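Local coordinates for protein acyl-coenzyme A oxidase (Caenorhabditis elegans, PDB 5K3H) that catalyses the FAD-dependent, O2-consuming desaturation of acyl-CoA to (2E)-enoyl-CoA with release of hydrogen peroxide, the first step of peroxisomal beta-oxidation, at residues T165-D170 with V202-Y207; P215-V220 with N264-H269. All coordinates share one frame; numbering follows the deposited sequence.

In the fold
Both contacts belong to the small beta domain of the acyl-CoA oxidase fold, and their centres lie about 10 Å apart. Interaction 1 pairs strand 166-170 with strand 199-208; the latter turns back into strand 211-221, whose other margin receives the loop 264-269 in interaction 2. The two are stitched by Val-202 N to Phe-218 O (2.9 Å) and Ala-204 O to His-216 N (3.0 Å), both probable hydrogen bonds, while Ala-167 CB packs on Phe-218 CZ at 3.5 Å. Each contact approaches Tyr-149, which binds an FAD shared between the dimer partners: its side chain is about 3 Å from that of Val-203 and about 4 Å from that of Thr-217.

Interaction 1: residues T165-D170 with V202-Y207; sequences TTATYD and VVAHMY
Thr-166 and Tyr-207 meet on one face of a parallel strand pair in the mixed sheet of the acyl-CoA oxidase beta domain. Three successive parallel bridges, Thr-166 with His-205, Ala-167 with Met-206 and Thr-168 with Tyr-207, set the register, and the strand axes are twisted by 40°. Bonds from both strands alternate, all 2.8 to 3.0 Å long: His-205 N gives to Thr-165 O, Ala-167 N to His-205 O, Tyr-207 N to Ala-167 O, and Tyr-169 N to Tyr-207 O.

On the face of Thr-166 and Tyr-207, the tyrosine CG stands anti to its own carbonyl carbon (chi1 -77°), which swings the ring back along its strand to the methyl of Thr-166. That methyl, CG2, lies 3.7 Å from CE1 of Tyr-207, and the side chains cross obliquely. His-205 shares this face, but its NE2 is hydrogen-bonded to Leu-160 O, so its ring is held by a loop outside the pair.

On the face of Ala-167 and Met-206 the contact is carried by methyl groups. Ala-167 CB is 4.1 Å from Ala-204 CB, and the latter also meets Thr-165 CG2 at 3.8 Å. Thr-165 points its methyl there because chi1 of -61° sets CG2 anti to the backbone N; its OG1, beside that N, is hydrogen-bonded to Glu-153 OE2. Met-206 meets strand 166-170 through CB and CG, CG lying 3.9 Å from Ala-167 O; its side chain also touches Phe-176. The side chain of Tyr-169 leads away, its OH hydrogen-bonded to Ala-274 O, leaving its CB 3.5 Å from Tyr-207 O.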
loop_
_atom_site.group_PDB
_atom_site.type_symbol
_atom_site.label_atom_id
_atom_site.label_comp_id
_atom_site.label_asym_id
_atom_site.label_seq_id
_atom_site.Cartn_x
_atom_site.Cartn_y
_atom_site.Cartn_z
ATOM N N THR B 165 -26.371 7.346 18.756
ATOM C CA THR B 165 -26.436 8.544 19.583
ATOM C C THR B 165 -27.824 9.180 19.481
ATOM O O THR B 165 -28.362 9.347 18.383
ATOM C CB THR B 165 -25.344 9.524 19.166
ATOM O OG1 THR B 165 -24.060 8.896 19.346
ATOM C CG2 THR B 165 -25.429 10.820 20.015
ATOM N N THR B 166 -28.426 9.516 20.624
ATOM C CA THR B 166 -29.760 10.106 20.627
ATOM C C THR B 166 -29.728 11.559 21.093
ATOM O O THR B 166 -28.828 11.990 21.824
ATOM C CB THR B 166 -30.747 9.313 21.492
ATOM O OG1 THR B 166 -30.218 9.158 22.812
ATOM C CG2 THR B 166 -31.061 7.926 20.872
ATOM N N ALA B 167 -30.677 12.328 20.565
ATOM C CA ALA B 167 -30.980 13.673 21.022
ATOM C C ALA B 167 -32.468 13.677 21.314
ATOM O O ALA B 167 -33.283 13.695 20.384
ATOM C CB ALA B 167 -30.615 14.723 19.974
ATOM N N THR B 168 -32.829 13.674 22.589
ATOM C CA THR B 168 -34.217 13.513 22.984
ATOM C C THR B 168 -34.744 14.886 23.372
ATOM O O THR B 168 -34.112 15.601 24.167
ATOM C CB THR B 168 -34.379 12.523 24.147
ATOM O OG1 THR B 168 -33.798 11.253 23.810
ATOM C CG2 THR B 168 -35.851 12.305 24.455
ATOM N N TYR B 169 -35.855 15.283 22.753
ATOM C CA TYR B 169 -36.398 16.606 23.010
ATOM C C TYR B 169 -37.133 16.595 24.343
ATOM O O TYR B 169 -38.105 15.849 24.517
ATOM C CB TYR B 169 -37.334 17.066 21.895
ATOM C CG TYR B 169 -37.752 18.485 22.170
ATOM C CD1 TYR B 169 -36.783 19.450 22.422
ATOM C CD2 TYR B 169 -39.088 18.866 22.221
ATOM C CE1 TYR B 169 -37.122 20.747 22.688
ATOM C CE2 TYR B 169 -39.440 20.182 22.488
ATOM C CZ TYR B 169 -38.443 21.115 22.721
ATOM O OH TYR B 169 -38.722 22.434 23.004
ATOM N N ASP B 170 -36.681 17.443 25.267
ATOM C CA ASP B 170 -37.282 17.599 26.587
ATOM C C ASP B 170 -38.202 18.815 26.538
ATOM O O ASP B 170 -37.739 19.955 26.627
ATOM C CB ASP B 170 -36.177 17.756 27.625
ATOM C CG ASP B 170 -36.707 17.814 29.045
ATOM O OD1 ASP B 170 -37.839 18.308 29.258
ATOM O OD2 ASP B 170 -35.978 17.369 29.963
ATOM N N VAL B 202 -22.845 17.750 15.678
ATOM C CA VAL B 202 -22.981 16.345 16.044
ATOM C C VAL B 202 -24.247 15.796 15.403
ATOM O O VAL B 202 -25.299 16.450 15.425
ATOM C CB VAL B 202 -23.012 16.177 17.571
ATOM C CG1 VAL B 202 -23.296 14.729 17.965
ATOM C CG2 VAL B 202 -21.694 16.648 18.154
ATOM N N VAL B 203 -24.139 14.608 14.803
ATOM C CA VAL B 203 -25.279 13.935 14.191
ATOM C C VAL B 203 -25.832 12.919 15.179
ATOM O O VAL B 203 -25.078 12.134 15.766
ATOM C CB VAL B 203 -24.892 13.281 12.856
ATOM C CG1 VAL B 203 -26.104 12.652 12.225
ATOM C CG2 VAL B 203 -24.312 14.320 11.920
ATOM N N ALA B 204 -27.150 12.941 15.368
ATOM C CA ALA B 204 -27.823 12.114 16.356
ATOM C C ALA B 204 -29.269 11.914 15.921
ATOM O O ALA B 204 -29.849 12.765 15.245
ATOM C CB ALA B 204 -27.766 12.753 17.751
ATOM N N HIS B 205 -29.848 10.794 16.343
ATOM C CA HIS B 205 -31.253 10.520 16.079
ATOM C C HIS B 205 -32.152 11.335 16.996
ATOM O O HIS B 205 -32.023 11.259 18.224
ATOM C CB HIS B 205 -31.533 9.033 16.266
ATOM C CG HIS B 205 -31.115 8.193 15.103
ATOM N ND1 HIS B 205 -31.537 6.890 14.938
ATOM C CD2 HIS B 205 -30.341 8.479 14.031
ATOM C CE1 HIS B 205 -31.026 6.408 13.821
ATOM N NE2 HIS B 205 -30.303 7.354 13.251
ATOM N N MET B 206 -33.099 12.076 16.408
ATOM C CA MET B 206 -33.925 13.005 17.174
ATOM C C MET B 206 -35.253 12.367 17.587
ATOM O O MET B 206 -36.073 11.995 16.743
ATOM C CB MET B 206 -34.183 14.298 16.396
ATOM C CG MET B 206 -34.853 15.363 17.264
ATOM S SD MET B 206 -34.863 17.008 16.531
ATOM C CE MET B 206 -35.951 16.747 15.113
ATOM N N TYR B 207 -35.495 12.330 18.891
ATOM C CA TYR B 207 -36.707 11.762 19.457
ATOM C C TYR B 207 -37.549 12.872 20.084
ATOM O O TYR B 207 -37.022 13.733 20.802
ATOM C CB TYR B 207 -36.358 10.703 20.502
ATOM C CG TYR B 207 -35.910 9.374 19.926
ATOM C CD1 TYR B 207 -34.610 9.203 19.449
ATOM C CD2 TYR B 207 -36.770 8.276 19.891
ATOM C CE1 TYR B 207 -34.186 7.980 18.944
ATOM C CE2 TYR B 207 -36.351 7.040 19.380
ATOM C CZ TYR B 207 -35.066 6.909 18.925
ATOM O OH TYR B 207 -34.655 5.710 18.428
#

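Interaction 2: residues P215-V220 with N264-H269; sequences PHTFMV and NLLMRH
Asn-264 holds Met-219 at two points, beginning a loop that follows one margin of strand 211-221 in the beta domain. Its backbone O accepts Met-219 N (2.8 Å), and its side-chain ND2 gives a 2.7 Å bond to Met-219 O. This amide donor stands 48° out of the carbonyl plane, so it does not follow a lone pair.

Leu-265 forms the single backbone bridge, opposite Phe-218. With CG anti to its backbone N (chi1 167°), it lays CB and CD1 against CE1 of Phe-218, at 3.7 and 3.6 Å; the same CD1 methyl reaches His-216 CB at 3.9 Å.

Leu-266 returns a backbone bond, N to Thr-217 O, nearly straight at 169°. Its side chain crosses that of Thr-217 at about a right angle, CD1 lying 3.5 Å from OG1, whose hydrogen bond goes to Gln-127; CD2 turns toward Met-219. A water donates to Leu-266 O and weakly accepts from Thr-217 N.

Beyond this point the loop departs, with Arg-268 NE bonding to Ala-128 O. Two backbone bonds thus fix the loop on the strand independently of side-chain identity, while ND2 of Asn-264 adds a third that depends on the sequence.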
loop_
_atom_site.group_PDB
_atom_site.type_symbol
_atom_site.label_atom_id
_atom_site.label_comp_id
_atom_site.label_asym_id
_atom_site.label_seq_id
_atom_site.Cartn_x
_atom_site.Cartn_y
_atom_site.Cartn_z
ATOM N N PRO B 215 -31.882 11.125 11.721
ATOM C CA PRO B 215 -30.670 11.899 12.028
ATOM C C PRO B 215 -30.857 13.378 11.721
ATOM O O PRO B 215 -31.360 13.749 10.656
ATOM C CB PRO B 215 -29.598 11.262 11.132
ATOM C CG PRO B 215 -30.337 10.604 10.061
ATOM C CD PRO B 215 -31.656 10.161 10.634
ATOM N N HIS B 216 -30.474 14.209 12.692
ATOM C CA HIS B 216 -30.437 15.662 12.610
ATOM C C HIS B 216 -29.118 16.152 13.197
ATOM O O HIS B 216 -28.406 15.408 13.879
ATOM C CB HIS B 216 -31.617 16.283 13.358
ATOM C CG HIS B 216 -32.935 16.071 12.689
ATOM N ND1 HIS B 216 -33.555 14.843 12.637
ATOM C CD2 HIS B 216 -33.758 16.936 12.048
ATOM C CE1 HIS B 216 -34.710 14.961 12.000
ATOM N NE2 HIS B 216 -34.855 16.219 11.628
ATOM N N THR B 217 -28.778 17.414 12.943
ATOM C CA THR B 217 -27.493 17.944 13.389
ATOM C C THR B 217 -27.660 19.070 14.410
ATOM O O THR B 217 -28.580 19.901 14.321
ATOM C CB THR B 217 -26.628 18.399 12.182
ATOM O OG1 THR B 217 -27.291 19.438 11.456
ATOM C CG2 THR B 217 -26.355 17.232 11.247
ATOM N N PHE B 218 -26.735 19.095 15.370
ATOM C CA PHE B 218 -26.833 19.970 16.528
ATOM C C PHE B 218 -25.486 20.628 16.770
ATOM O O PHE B 218 -24.436 19.977 16.691
ATOM C CB PHE B 218 -27.257 19.215 17.809
ATOM C CG PHE B 218 -28.552 18.449 17.673
ATOM C CD1 PHE B 218 -29.755 19.017 18.069
ATOM C CD2 PHE B 218 -28.579 17.201 17.070
ATOM C CE1 PHE B 218 -30.942 18.341 17.924
ATOM C CE2 PHE B 218 -29.775 16.510 16.937
ATOM C CZ PHE B 218 -30.948 17.085 17.357
ATOM N N MET B 219 -25.521 21.914 17.105
ATOM C CA MET B 219 -24.318 22.576 17.584
ATOM C C MET B 219 -24.109 22.156 19.029
ATOM O O MET B 219 -25.036 22.233 19.834
ATOM C CB MET B 219 -24.447 24.097 17.457
ATOM C CG MET B 219 -23.243 24.862 17.978
ATOM S SD MET B 219 -21.704 24.438 17.108
ATOM C CE MET B 219 -21.983 25.324 15.594
ATOM N N VAL B 220 -22.914 21.649 19.346
ATOM C CA VAL B 220 -22.630 21.076 20.654
ATOM C C VAL B 220 -21.333 21.649 21.216
ATOM O O VAL B 220 -20.271 21.479 20.610
ATOM C CB VAL B 220 -22.549 19.539 20.617
ATOM C CG1 VAL B 220 -22.330 18.985 22.021
ATOM C CG2 VAL B 220 -23.801 18.952 20.010
ATOM N N ASN B 264 -30.056 24.916 19.544
ATOM C CA ASN B 264 -28.827 24.307 19.032
ATOM C C ASN B 264 -29.091 23.258 17.962
ATOM O O ASN B 264 -28.132 22.817 17.326
ATOM C CB ASN B 264 -27.992 23.676 20.147
ATOM C CG ASN B 264 -27.193 24.695 20.937
ATOM O OD1 ASN B 264 -27.663 25.790 21.212
ATOM N ND2 ASN B 264 -25.972 24.332 21.301
ATOM N N LEU B 265 -30.342 22.827 17.779
ATOM C CA LEU B 265 -30.724 22.104 16.576
ATOM C C LEU B 265 -30.560 23.027 15.376
ATOM O O LEU B 265 -31.128 24.122 15.356
ATOM C CB LEU B 265 -32.176 21.624 16.677
ATOM C CG LEU B 265 -32.847 21.116 15.384
ATOM C CD1 LEU B 265 -32.295 19.756 14.962
ATOM C CD2 LEU B 265 -34.365 21.058 15.482
ATOM N N LEU B 266 -29.756 22.608 14.391
ATOM C CA LEU B 266 -29.533 23.417 13.193
ATOM C C LEU B 266 -30.810 23.415 12.354
ATOM O O LEU B 266 -31.266 22.354 11.907
ATOM C CB LEU B 266 -28.350 22.866 12.395
ATOM C CG LEU B 266 -27.007 22.802 13.153
ATOM C CD1 LEU B 266 -25.843 22.498 12.224
ATOM C CD2 LEU B 266 -26.752 24.084 13.954
ATOM N N MET B 267 -31.397 24.598 12.143
ATOM C CA MET B 267 -32.794 24.682 11.720
ATOM C C MET B 267 -32.999 25.483 10.434
ATOM O O MET B 267 -34.028 26.139 10.259
ATOM C CB MET B 267 -33.644 25.277 12.840
ATOM C CG MET B 267 -33.982 24.297 13.938
ATOM S SD MET B 267 -35.099 24.981 15.176
ATOM C CE MET B 267 -33.947 25.607 16.388
ATOM N N ARG B 268 -32.061 25.413 9.486
ATOM C CA ARG B 268 -32.300 26.081 8.211
ATOM C C ARG B 268 -33.470 25.440 7.474
ATOM O O ARG B 268 -34.315 26.140 6.905
ATOM C CB ARG B 268 -31.040 26.050 7.339
ATOM C CG ARG B 268 -31.224 26.655 5.938
ATOM C CD ARG B 268 -29.883 26.997 5.289
ATOM N NE ARG B 268 -29.260 28.086 6.033
ATOM C CZ ARG B 268 -29.235 29.357 5.638
ATOM N NH1 ARG B 268 -29.786 29.712 4.484
ATOM N NH2 ARG B 268 -28.669 30.275 6.408
ATOM N N HIS B 269 -33.567 24.118 7.527
ATOM C CA HIS B 269 -34.536 23.372 6.747
ATOM C C HIS B 269 -35.540 22.598 7.584
ATOM O O HIS B 269 -36.556 22.150 7.043
ATOM C CB HIS B 269 -33.803 22.385 5.827
ATOM C CG HIS B 269 -32.866 23.046 4.868
ATOM N ND1 HIS B 269 -31.541 22.679 4.749
ATOM C CD2 HIS B 269 -33.061 24.045 3.976
ATOM C CE1 HIS B 269 -30.959 23.429 3.830
ATOM N NE2 HIS B 269 -31.861 24.262 3.341
HETATM O O HOH W 1 -30.953 19.380 11.304
#